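Local coordinates for protein protease Do-like 8, chloroplastic (Arabidopsis thaliana, PDB 4IC6) that probably cleaves proteins in the chloroplast thylakoid as a serine endopeptidase of the HtrA (Deg) family, at residues N44-T49 with N161-D166; F182-V187 with A221-T226; L255-N260 with Y332-K337; V338-K343 with L351-E356. The protein carries 1 engineered substitution. All blocks are in the same frame, centred on the assembly; numbering follows the deposited sequence.

Contact 1: residues N44-T49 with N161-D166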
loop_
_atom_site.group_PDB
_atom_site.type_symbol
_atom_site.label_atom_id
_atom_site.label_comp_id
_atom_site.label_asym_id
_atom_site.label_seq_id
_atom_site.Cartn_x
_atom_site.Cartn_y
_atom_site.Cartn_z
ATOM N N ASN A 44 17.784 23.499 17.152
ATOM C CA ASN A 44 16.795 23.248 16.113
ATOM C C ASN A 44 17.185 23.954 14.810
ATOM O O ASN A 44 17.574 25.124 14.818
ATOM C CB ASN A 44 15.404 23.704 16.578
ATOM C CG ASN A 44 14.421 23.822 15.441
ATOM O OD1 ASN A 44 13.933 22.820 14.908
ATOM N ND2 ASN A 44 14.112 25.056 15.063
ATOM N N ILE A 45 17.083 23.233 13.696
ATOM C CA ILE A 45 17.415 23.787 12.387
ATOM C C ILE A 45 16.231 23.674 11.425
ATOM O O ILE A 45 15.736 22.568 11.159
ATOM C CB ILE A 45 18.621 23.044 11.752
ATOM C CG1 ILE A 45 19.846 23.135 12.663
ATOM C CG2 ILE A 45 18.921 23.595 10.356
ATOM C CD1 ILE A 45 20.983 22.189 12.293
ATOM N N PHE A 46 15.771 24.820 10.928
ATOM C CA PHE A 46 14.808 24.867 9.835
ATOM C C PHE A 46 15.505 25.277 8.533
ATOM O O PHE A 46 16.166 26.314 8.481
ATOM C CB PHE A 46 13.655 25.833 10.147
ATOM C CG PHE A 46 12.699 25.325 11.201
ATOM C CD1 PHE A 46 11.938 24.184 10.978
ATOM C CD2 PHE A 46 12.557 25.988 12.411
ATOM C CE1 PHE A 46 11.054 23.714 11.944
ATOM C CE2 PHE A 46 11.670 25.528 13.378
ATOM C CZ PHE A 46 10.923 24.390 13.144
ATOM N N ASP A 47 15.367 24.453 7.491
ATOM C CA ASP A 47 15.863 24.784 6.150
ATOM C C ASP A 47 15.095 26.002 5.636
ATOM O O ASP A 47 13.862 25.965 5.513
ATOM C CB ASP A 47 15.662 23.591 5.205
ATOM C CG ASP A 47 16.268 23.811 3.817
ATOM O OD1 ASP A 47 16.204 24.947 3.281
ATOM O OD2 ASP A 47 16.798 22.834 3.244
ATOM N N VAL A 48 15.801 27.087 5.337
ATOM C CA VAL A 48 15.098 28.309 4.930
ATOM C C VAL A 48 14.383 28.175 3.587
ATOM O O VAL A 48 13.523 28.997 3.261
ATOM C CB VAL A 48 16.007 29.575 4.909
ATOM C CG1 VAL A 48 16.571 29.867 6.301
ATOM C CG2 VAL A 48 17.117 29.445 3.871
ATOM N N THR A 49 14.719 27.148 2.810
ATOM C CA THR A 49 14.133 27.012 1.470
ATOM C C THR A 49 12.815 26.235 1.473
ATOM O O THR A 49 12.168 26.091 0.438
ATOM C CB THR A 49 15.113 26.380 0.458
ATOM O OG1 THR A 49 15.412 25.032 0.853
ATOM C CG2 THR A 49 16.393 27.201 0.373
ATOM N N ASN A 161 15.706 18.312 18.926
ATOM C CA ASN A 161 15.026 19.582 19.139
ATOM C C ASN A 161 14.412 19.875 17.784
ATOM O O ASN A 161 14.944 20.668 17.010
ATOM C CB ASN A 161 16.039 20.644 19.557
ATOM C CG ASN A 161 15.433 22.034 19.692
ATOM O OD1 ASN A 161 14.225 22.243 19.498
ATOM N ND2 ASN A 161 16.280 23.001 20.037
ATOM N N PRO A 162 13.317 19.173 17.461
ATOM C CA PRO A 162 12.851 19.142 16.069
ATOM C C PRO A 162 12.088 20.387 15.629
ATOM O O PRO A 162 12.068 20.668 14.428
ATOM C CB PRO A 162 11.927 17.921 16.034
ATOM C CG PRO A 162 11.432 17.783 17.481
ATOM C CD PRO A 162 12.610 18.199 18.321
ATOM N N PHE A 163 11.482 21.115 16.560
ATOM C CA PHE A 163 10.684 22.289 16.168
ATOM C C PHE A 163 11.087 23.602 16.833
ATOM O O PHE A 163 10.511 24.658 16.544
ATOM C CB PHE A 163 9.194 22.012 16.372
ATOM C CG PHE A 163 8.730 20.744 15.712
ATOM C CD1 PHE A 163 8.809 20.600 14.334
ATOM C CD2 PHE A 163 8.225 19.691 16.465
ATOM C CE1 PHE A 163 8.387 19.430 13.715
ATOM C CE2 PHE A 163 7.796 18.525 15.851
ATOM C CZ PHE A 163 7.877 18.398 14.471
ATOM N N GLY A 164 12.084 23.554 17.704
ATOM C CA GLY A 164 12.598 24.777 18.286
ATOM C C GLY A 164 11.789 25.276 19.463
ATOM O O GLY A 164 11.970 26.415 19.891
ATOM N N PHE A 165 10.902 24.443 20.003
ATOM C CA PHE A 165 10.162 24.865 21.189
ATOM C C PHE A 165 10.294 23.895 22.370
ATOM O O PHE A 165 9.872 24.198 23.478
ATOM C CB PHE A 165 8.695 25.159 20.856
ATOM C CG PHE A 165 7.906 23.948 20.467
ATOM C CD1 PHE A 165 7.334 23.134 21.433
ATOM C CD2 PHE A 165 7.731 23.620 19.133
ATOM C CE1 PHE A 165 6.605 22.010 21.076
ATOM C CE2 PHE A 165 6.997 22.499 18.769
ATOM C CZ PHE A 165 6.433 21.697 19.744
ATOM N N ASP A 166 10.891 22.730 22.141
ATOM C CA ASP A 166 11.158 21.814 23.243
ATOM C C ASP A 166 12.221 20.806 22.829
ATOM O O ASP A 166 12.901 21.000 21.821
ATOM C CB ASP A 166 9.882 21.084 23.654
ATOM C CG ASP A 166 9.397 20.115 22.591
ATOM O OD1 ASP A 166 10.129 19.914 21.588
ATOM O OD2 ASP A 166 8.292 19.542 22.764
#

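Contact 2: residues F182-V187 with A221-T226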
loop_
_atom_site.group_PDB
_atom_site.type_symbol
_atom_site.label_atom_id
_atom_site.label_comp_id
_atom_site.label_asym_id
_atom_site.label_seq_id
_atom_site.Cartn_x
_atom_site.Cartn_y
_atom_site.Cartn_z
ATOM N N PHE A 182 21.457 3.513 5.592
ATOM C CA PHE A 182 20.820 3.848 4.322
ATOM C C PHE A 182 20.162 5.212 4.412
ATOM O O PHE A 182 18.934 5.347 4.455
ATOM C CB PHE A 182 19.864 2.731 3.906
ATOM C CG PHE A 182 20.566 1.425 3.699
ATOM C CD1 PHE A 182 21.501 1.288 2.685
ATOM C CD2 PHE A 182 20.325 0.348 4.535
ATOM C CE1 PHE A 182 22.179 0.081 2.499
ATOM C CE2 PHE A 182 20.996 -0.858 4.360
ATOM C CZ PHE A 182 21.922 -0.992 3.336
ATOM N N SER A 183 21.029 6.218 4.434
ATOM C CA SER A 183 20.661 7.588 4.752
ATOM C C SER A 183 19.608 8.116 3.805
ATOM O O SER A 183 19.601 7.777 2.630
ATOM C CB SER A 183 21.904 8.491 4.664
ATOM O OG SER A 183 21.530 9.860 4.623
ATOM N N GLN A 184 18.741 8.985 4.301
ATOM C CA GLN A 184 17.743 9.574 3.432
ATOM C C GLN A 184 18.384 10.528 2.422
ATOM O O GLN A 184 17.706 11.105 1.573
ATOM C CB GLN A 184 16.640 10.238 4.256
ATOM C CG GLN A 184 15.827 9.224 5.061
ATOM C CD GLN A 184 14.598 9.853 5.693
ATOM O OE1 GLN A 184 14.341 11.050 5.519
ATOM N NE2 GLN A 184 13.838 9.057 6.434
ATOM N N THR A 185 19.701 10.663 2.502
ATOM C CA THR A 185 20.470 11.338 1.452
ATOM C C THR A 185 20.435 10.568 0.129
ATOM O O THR A 185 20.663 11.133 -0.954
ATOM C CB THR A 185 21.939 11.493 1.904
ATOM O OG1 THR A 185 22.107 12.753 2.566
ATOM C CG2 THR A 185 22.868 11.441 0.721
ATOM N N GLY A 186 20.154 9.275 0.215
ATOM C CA GLY A 186 20.249 8.397 -0.942
ATOM C C GLY A 186 21.595 7.680 -1.029
ATOM O O GLY A 186 21.829 6.882 -1.934
ATOM N N VAL A 187 22.488 7.972 -0.090
ATOM C CA VAL A 187 23.857 7.472 -0.137
ATOM C C VAL A 187 24.147 6.674 1.116
ATOM O O VAL A 187 24.021 7.204 2.220
ATOM C CB VAL A 187 24.855 8.637 -0.179
ATOM C CG1 VAL A 187 26.294 8.115 -0.130
ATOM C CG2 VAL A 187 24.618 9.482 -1.425
ATOM N N ALA A 221 18.510 9.882 9.850
ATOM C CA ALA A 221 17.309 9.349 9.226
ATOM C C ALA A 221 17.684 8.424 8.066
ATOM O O ALA A 221 18.632 8.696 7.328
ATOM C CB ALA A 221 16.427 10.475 8.733
ATOM N N ILE A 222 16.938 7.331 7.904
ATOM C CA ILE A 222 17.228 6.364 6.839
ATOM C C ILE A 222 15.983 6.045 6.018
ATOM O O ILE A 222 14.869 6.388 6.405
ATOM C CB ILE A 222 17.736 5.020 7.392
ATOM C CG1 ILE A 222 16.704 4.442 8.351
ATOM C CG2 ILE A 222 19.096 5.163 8.077
ATOM C CD1 ILE A 222 16.863 2.931 8.580
ATOM N N PHE A 223 16.186 5.390 4.881
ATOM C CA PHE A 223 15.095 4.746 4.149
ATOM C C PHE A 223 15.341 3.227 4.204
ATOM O O PHE A 223 16.460 2.790 3.960
ATOM C CB PHE A 223 15.114 5.184 2.689
ATOM C CG PHE A 223 14.603 6.591 2.451
ATOM C CD1 PHE A 223 13.480 7.067 3.116
ATOM C CD2 PHE A 223 15.244 7.428 1.543
ATOM C CE1 PHE A 223 13.004 8.363 2.876
ATOM C CE2 PHE A 223 14.780 8.721 1.308
ATOM C CZ PHE A 223 13.661 9.183 1.978
ATOM N N THR A 224 14.320 2.425 4.518
ATOM C CA THR A 224 14.467 0.958 4.407
ATOM C C THR A 224 13.963 0.460 3.054
ATOM O O THR A 224 13.236 1.171 2.365
ATOM C CB THR A 224 13.733 0.196 5.531
ATOM O OG1 THR A 224 12.348 0.548 5.512
ATOM C CG2 THR A 224 14.313 0.557 6.886
ATOM N N GLN A 225 14.327 -0.761 2.672
ATOM C CA GLN A 225 13.859 -1.279 1.386
ATOM C C GLN A 225 12.347 -1.537 1.417
ATOM O O GLN A 225 11.643 -1.259 0.446
ATOM C CB GLN A 225 14.623 -2.540 0.964
ATOM C CG GLN A 225 14.556 -2.823 -0.542
ATOM C CD GLN A 225 15.178 -4.157 -0.917
ATOM O OE1 GLN A 225 15.890 -4.770 -0.119
ATOM N NE2 GLN A 225 14.903 -4.620 -2.138
ATOM N N THR A 226 11.857 -2.057 2.541
ATOM C CA THR A 226 10.429 -2.306 2.723
ATOM C C THR A 226 9.740 -1.164 3.464
ATOM O O THR A 226 10.396 -0.268 3.993
ATOM C CB THR A 226 10.175 -3.608 3.527
ATOM O OG1 THR A 226 11.188 -3.762 4.529
ATOM C CG2 THR A 226 10.181 -4.818 2.615
#

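Contact 3: residues L255-N260 with Y332-K337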
loop_
_atom_site.group_PDB
_atom_site.type_symbol
_atom_site.label_atom_id
_atom_site.label_comp_id
_atom_site.label_asym_id
_atom_site.label_seq_id
_atom_site.Cartn_x
_atom_site.Cartn_y
_atom_site.Cartn_z
ATOM N N LEU A 255 37.895 16.314 0.455
ATOM C CA LEU A 255 38.569 15.695 -0.686
ATOM C C LEU A 255 38.957 14.260 -0.344
ATOM O O LEU A 255 39.632 14.034 0.654
ATOM C CB LEU A 255 39.828 16.492 -1.058
ATOM C CG LEU A 255 40.558 15.996 -2.307
ATOM C CD1 LEU A 255 39.617 16.035 -3.510
ATOM C CD2 LEU A 255 41.845 16.788 -2.602
ATOM N N ARG A 256 38.534 13.291 -1.156
ATOM C CA ARG A 256 38.842 11.876 -0.899
ATOM C C ARG A 256 39.617 11.245 -2.052
ATOM O O ARG A 256 39.235 11.401 -3.210
ATOM C CB ARG A 256 37.564 11.060 -0.696
ATOM C CG ARG A 256 36.806 11.368 0.571
ATOM C CD ARG A 256 35.596 10.463 0.716
ATOM N NE ARG A 256 34.923 10.701 1.988
ATOM C CZ ARG A 256 33.992 11.628 2.179
ATOM N NH1 ARG A 256 33.432 11.775 3.372
ATOM N NH2 ARG A 256 33.620 12.403 1.176
ATOM N N ALA A 257 40.697 10.535 -1.735
ATOM C CA ALA A 257 41.429 9.785 -2.743
ATOM C C ALA A 257 40.828 8.396 -2.714
ATOM O O ALA A 257 40.483 7.895 -1.653
ATOM C CB ALA A 257 42.907 9.713 -2.420
ATOM N N GLY A 258 40.680 7.763 -3.865
ATOM C CA GLY A 258 40.106 6.426 -3.843
ATOM C C GLY A 258 40.189 5.702 -5.166
ATOM O O GLY A 258 40.990 6.026 -6.050
ATOM N N ILE A 259 39.330 4.711 -5.300
ATOM C CA ILE A 259 39.266 3.928 -6.518
ATOM C C ILE A 259 37.803 3.858 -6.896
ATOM O O ILE A 259 36.975 3.469 -6.077
ATOM C CB ILE A 259 39.778 2.500 -6.264
ATOM C CG1 ILE A 259 41.245 2.538 -5.809
ATOM C CG2 ILE A 259 39.608 1.623 -7.510
ATOM C CD1 ILE A 259 41.791 1.142 -5.403
ATOM N N ASN A 260 37.478 4.253 -8.120
ATOM C CA ASN A 260 36.103 4.158 -8.575
ATOM C C ASN A 260 35.779 2.716 -9.009
ATOM O O ASN A 260 36.091 2.286 -10.121
ATOM C CB ASN A 260 35.832 5.195 -9.673
ATOM C CG ASN A 260 35.933 6.636 -9.152
ATOM O OD1 ASN A 260 35.503 6.944 -8.033
ATOM N ND2 ASN A 260 36.517 7.516 -9.956
ATOM N N TYR A 332 45.134 8.207 2.433
ATOM C CA TYR A 332 46.052 8.469 1.328
ATOM C C TYR A 332 45.710 9.786 0.626
ATOM O O TYR A 332 44.683 10.414 0.911
ATOM C CB TYR A 332 45.992 7.334 0.311
ATOM C CG TYR A 332 46.761 6.100 0.698
ATOM C CD1 TYR A 332 48.096 5.963 0.357
ATOM C CD2 TYR A 332 46.150 5.065 1.394
ATOM C CE1 TYR A 332 48.810 4.833 0.698
ATOM C CE2 TYR A 332 46.861 3.920 1.741
ATOM C CZ TYR A 332 48.188 3.816 1.392
ATOM O OH TYR A 332 48.903 2.692 1.726
ATOM N N SER A 333 46.567 10.197 -0.300
ATOM C CA SER A 333 46.325 11.400 -1.090
ATOM C C SER A 333 46.121 11.074 -2.567
ATOM O O SER A 333 46.609 10.058 -3.068
ATOM C CB SER A 333 47.506 12.382 -0.978
ATOM O OG SER A 333 47.867 12.607 0.370
ATOM N N VAL A 334 45.455 11.985 -3.273
ATOM C CA VAL A 334 45.187 11.815 -4.697
ATOM C C VAL A 334 46.407 11.403 -5.538
ATOM O O VAL A 334 46.297 10.592 -6.449
ATOM C CB VAL A 334 44.443 13.049 -5.272
ATOM C CG1 VAL A 334 44.574 13.118 -6.783
ATOM C CG2 VAL A 334 42.970 13.002 -4.842
ATOM N N GLY A 335 47.586 11.918 -5.240
ATOM C CA GLY A 335 48.736 11.427 -5.988
ATOM C C GLY A 335 49.038 9.922 -5.896
ATOM O O GLY A 335 49.495 9.281 -6.855
ATOM N N ASP A 336 48.773 9.362 -4.729
ATOM C CA ASP A 336 49.396 8.106 -4.297
ATOM C C ASP A 336 49.201 6.866 -5.179
ATOM O O ASP A 336 48.091 6.563 -5.601
ATOM C CB ASP A 336 48.944 7.796 -2.874
ATOM C CG ASP A 336 49.400 8.838 -1.885
ATOM O OD1 ASP A 336 50.410 9.539 -2.168
ATOM O OD2 ASP A 336 48.757 8.944 -0.821
ATOM N N LYS A 337 50.297 6.159 -5.452
ATOM C CA LYS A 337 50.237 4.829 -6.058
ATOM C C LYS A 337 50.321 3.759 -4.958
ATOM O O LYS A 337 51.262 3.754 -4.162
ATOM C CB LYS A 337 51.363 4.628 -7.067
#

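Contact 4: residues V338-K343 with L351-E356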
loop_
_atom_site.group_PDB
_atom_site.type_symbol
_atom_site.label_atom_id
_atom_site.label_comp_id
_atom_site.label_asym_id
_atom_site.label_seq_id
_atom_site.Cartn_x
_atom_site.Cartn_y
_atom_site.Cartn_z
ATOM N N VAL A 338 49.346 2.856 -4.919
ATOM C CA VAL A 338 49.319 1.794 -3.908
ATOM C C VAL A 338 49.365 0.400 -4.536
ATOM O O VAL A 338 49.061 0.230 -5.722
ATOM C CB VAL A 338 48.067 1.883 -3.011
ATOM C CG1 VAL A 338 48.097 3.152 -2.173
ATOM C CG2 VAL A 338 46.801 1.816 -3.847
ATOM N N THR A 339 49.757 -0.593 -3.739
ATOM C CA THR A 339 49.751 -1.981 -4.191
ATOM C C THR A 339 48.621 -2.712 -3.495
ATOM O O THR A 339 48.564 -2.739 -2.264
ATOM C CB THR A 339 51.059 -2.696 -3.849
ATOM O OG1 THR A 339 52.168 -1.935 -4.352
ATOM C CG2 THR A 339 51.066 -4.091 -4.458
ATOM N N LEU A 340 47.708 -3.281 -4.275
ATOM C CA LEU A 340 46.584 -4.008 -3.701
ATOM C C LEU A 340 46.897 -5.499 -3.694
ATOM O O LEU A 340 47.158 -6.089 -4.747
ATOM C CB LEU A 340 45.310 -3.776 -4.511
ATOM C CG LEU A 340 44.866 -2.333 -4.774
ATOM C CD1 LEU A 340 43.604 -2.348 -5.633
ATOM C CD2 LEU A 340 44.619 -1.595 -3.464
ATOM N N LYS A 341 46.885 -6.118 -2.519
ATOM C CA LYS A 341 46.996 -7.576 -2.488
ATOM C C LYS A 341 45.604 -8.161 -2.669
ATOM O O LYS A 341 44.704 -7.894 -1.872
ATOM C CB LYS A 341 47.674 -8.072 -1.208
ATOM C CG LYS A 341 49.146 -8.446 -1.415
ATOM C CD LYS A 341 49.708 -9.233 -0.232
ATOM C CE LYS A 341 49.921 -8.341 0.988
ATOM N NZ LYS A 341 50.023 -9.137 2.248
ATOM N N ILE A 342 45.409 -8.922 -3.744
ATOM C CA ILE A 342 44.071 -9.421 -4.040
ATOM C C ILE A 342 43.965 -10.951 -4.123
ATOM O O ILE A 342 44.910 -11.632 -4.530
ATOM C CB ILE A 342 43.514 -8.818 -5.343
ATOM C CG1 ILE A 342 44.279 -9.350 -6.550
ATOM C CG2 ILE A 342 43.546 -7.271 -5.300
ATOM C CD1 ILE A 342 43.481 -9.274 -7.843
ATOM N N LYS A 343 42.796 -11.466 -3.748
ATOM C CA LYS A 343 42.457 -12.874 -3.927
ATOM C C LYS A 343 41.609 -13.015 -5.185
ATOM O O LYS A 343 40.492 -12.506 -5.252
ATOM C CB LYS A 343 41.677 -13.395 -2.716
ATOM C CG LYS A 343 41.577 -14.922 -2.623
ATOM C CD LYS A 343 42.195 -15.413 -1.305
ATOM C CE LYS A 343 41.947 -16.899 -1.052
ATOM N NZ LYS A 343 43.151 -17.754 -1.332
ATOM N N LEU A 351 48.029 -6.186 -7.785
ATOM C CA LEU A 351 47.800 -5.188 -8.821
ATOM C C LEU A 351 48.050 -3.803 -8.230
ATOM O O LEU A 351 47.665 -3.527 -7.089
ATOM C CB LEU A 351 46.374 -5.290 -9.373
ATOM C CG LEU A 351 45.994 -6.586 -10.102
ATOM C CD1 LEU A 351 44.509 -6.593 -10.440
ATOM C CD2 LEU A 351 46.833 -6.779 -11.361
ATOM N N LYS A 352 48.708 -2.943 -9.002
ATOM C CA LYS A 352 49.048 -1.602 -8.540
ATOM C C LYS A 352 48.141 -0.573 -9.206
ATOM O O LYS A 352 47.709 -0.756 -10.347
ATOM C CB LYS A 352 50.518 -1.292 -8.833
ATOM C CG LYS A 352 51.512 -1.818 -7.799
ATOM C CD LYS A 352 52.939 -1.481 -8.231
ATOM C CE LYS A 352 53.874 -1.252 -7.047
ATOM N NZ LYS A 352 55.114 -0.518 -7.462
ATOM N N ILE A 353 47.850 0.509 -8.494
ATOM C CA ILE A 353 46.903 1.498 -8.990
ATOM C C ILE A 353 47.151 2.869 -8.375
ATOM O O ILE A 353 47.502 2.994 -7.205
ATOM C CB ILE A 353 45.443 1.050 -8.722
ATOM C CG1 ILE A 353 44.440 1.955 -9.441
ATOM C CG2 ILE A 353 45.152 1.031 -7.239
ATOM C CD1 ILE A 353 43.015 1.426 -9.402
ATOM N N SER A 354 46.974 3.905 -9.179
ATOM C CA SER A 354 47.049 5.254 -8.663
ATOM C C SER A 354 45.673 5.622 -8.133
ATOM O O SER A 354 44.661 5.298 -8.754
ATOM C CB SER A 354 47.464 6.217 -9.771
ATOM O OG SER A 354 48.829 6.049 -10.103
ATOM N N LEU A 355 45.643 6.288 -6.981
ATOM C CA LEU A 355 44.400 6.809 -6.432
ATOM C C LEU A 355 44.076 8.126 -7.126
ATOM O O LEU A 355 44.970 8.877 -7.491
ATOM C CB LEU A 355 44.526 7.028 -4.929
ATOM C CG LEU A 355 44.928 5.759 -4.161
ATOM C CD1 LEU A 355 44.858 6.028 -2.660
ATOM C CD2 LEU A 355 44.009 4.620 -4.521
ATOM N N GLU A 356 42.791 8.390 -7.317
ATOM C CA GLU A 356 42.346 9.639 -7.927
ATOM C C GLU A 356 41.197 10.102 -7.071
ATOM O O GLU A 356 40.783 9.386 -6.152
ATOM C CB GLU A 356 41.864 9.406 -9.352
ATOM C CG GLU A 356 40.672 8.438 -9.456
ATOM C CD GLU A 356 40.242 8.246 -10.900
ATOM O OE1 GLU A 356 40.726 9.021 -11.749
ATOM O OE2 GLU A 356 39.442 7.334 -11.186
#

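Contact 1: residues N44-T49 with N161-D166
The Phe46 ring turns its edge to the loop: CZ lies 3.4 Å from the carbonyl O of Phe163, which sits close to the ring plane, while one face takes the end of the Asn44 amide, displaced toward the rim. Phe163 in turn receives Phe46 CZ near the plane of its own ring, at the edge, and on one face carries CB of Pro162, 4.0 Å above the plane over the ring centre. The contact is mostly side chain against backbone. Asn44, its CG turned opposite the backbone N (chi1 164°), leans into the loop of residues 161-164, where its CB meets Asn161 O at 3.1 Å and its CG meets Gly164 N at 3.3 Å. In the chymotrypsin-like fold this joins the two barrels, strand 42-47 belonging to one and the loop after strand 155-160 to the other; that loop probably corresponds to loop LD of HtrA proteases. Replacing Asn44 by an alanine would probably open a gap beside Gly164 and leave the polar backbone of Pro162 and Phe163 without the amide that now lies against it. Gly164, at phi 82°, has no room for a CB, which would strike both this amide and the preceding carbonyl. Asn161 OD1 accepts a weak bond from Gly164 N, whereas its ND2 donates to Gln111 and to the carbonyl of Val42. Pro267 of the second subunit packs on Phe163.

Contact 2: residues F182-V187 with A221-T226
Gln184 places its CG anti to the carbonyl carbon (chi1 -66°) and runs extended from there, which carries the side chain flat over the Phe223 ring; Phe223, with its own CG likewise anti to the carbonyl carbon, offers a face in return. The two segments are loops of the second barrel of the chymotrypsin-like fold, and the first makes a type I turn from Ser183 to Gly186. Gln184 CG stands 3.6 Å from the centroid of the Phe223 ring, a CH-pi contact almost straight above the centre, and the amide and ring planes are only 8° apart, so the amide continues the stack. From this position NE2 donates a nearly straight bond to Ile222 O (2.9 Å, 165°). The acceptor lies in the amide plane, but the donor comes from above the carbonyl plane of Ile222. Backbone bonds fix the loops around the single bridge of Ser183 and Ile222: Phe223 N donates to Phe182 O at 2.8 Å, and Gln184 N to Ala221 O at 3.0 Å. An alanine in place of Gln184 would probably uncover the Phe223 ring and rob Ile222 O of its side-chain donor, leaving the ring freer to turn. The neighbourhood is that of the predicted charge relay, since Ser183 OG is hydrogen-bonded to Asp126 and the Gln184 side chain touches His83. On the amide face opposite the Phe223 ring, the methyl CB of Ala221 rests 3.6 Å from Gln184 CD.

Contact 3: residues L255-N260 with Y332-K337
Ser333, whose carbonyl carbon lies against Ala257 CB, donates its backbone N to Asp336 OD2 in a short, nearly straight bond of 2.6 Å (174°). The donor comes from above the carboxylate plane, 49° out of it. In return Asp336 N binds Ser333 O at 2.8 Å and closes a type I turn, so the aspartate clasps the turn by backbone and carboxylate together; its CG also meets the Tyr332 ring at the edge, in plane. Against this fixed turn comes a single methyl. Ala257 CB sits over the face of the peptide between Ser333 and Val334, 3.5 Å from Val334 N, and touches Tyr332 O more loosely. One branch of Val334, CG2, lies 4.1 Å from Ala257 CB. The contact brings strand 257-258 of the PDZ sheet beside the turn that follows helix 322-329. Nearby, Arg256 points the other way and forms a salt bridge with Asp122 of the protease part, while Tyr332 OH is hydrogen-bonded to Asp315. Because the two segments meet through a methyl group laid over the face of a peptide plane, van der Waals contact carries the join, and their polar bonds are made within the turn or to other parts of the chain.

Contact 4: residues V338-K343 with L351-E356
Four backbone hydrogen bonds join Val338-Lys343 to Leu351-Glu356. Val338 and Ile353 form one reciprocal pair, with Val338 N bound to Ile353 O at 2.9 Å, and Leu340 and Leu351 form the other, where Leu340 N to Leu351 O measures 2.8 Å. Between them Thr339 and Lys352 are a non-hydrogen-bonded pair. Apolar contacts gather on the face that carries Val338, Leu340, Leu351 and Ile353. Ile353 holds CG1 anti to its backbone N (chi1 -170°), which leaves CG2 to fall between two partners, Val338 CG2 at 3.9 Å and Leu340 CD1 at 4.0 Å. Leu355, just past strand 351-354, brings CD2 to Val338 CG2, and Ile342 and Leu351 cross at a slant, their CD1 methyls 3.9 Å apart. On this side Leu288 of helix 288-292 packs on Ile353, and Val314 on Val338 and Leu340. Across the opposite face the contact is mixed: the aliphatic chain of Lys352, bent about its CG-CD bond, passes over Thr339, bringing CE within 3.3 Å of Thr339 OG1. The strand directions differ by 142°, a marked twist, and the whole is the beta hairpin of 337-344 and 347-357, the last two strands of the PDZ sheet along the chain.

Overall arrangement
From the N terminus the four contacts follow one another in series, each closing before the next opens, so none nests in or crosses another. Contact 1 closes a long loop of 111 residues and joins strand 42-47 of the first protease barrel to a loop of the second. Contact 2 spans 33 residues within the second barrel, its centre about 21 Å from that of contact 1. The chain then enters the PDZ domain, where contact 3 closes 71 residues and contact 4 just the 7 of a hairpin. These last two touch: Gly258 N lies 2.8 Å from Glu356 O, a probable hydrogen bond, which places strand 257-258 alongside strand 347-357 in one sheet.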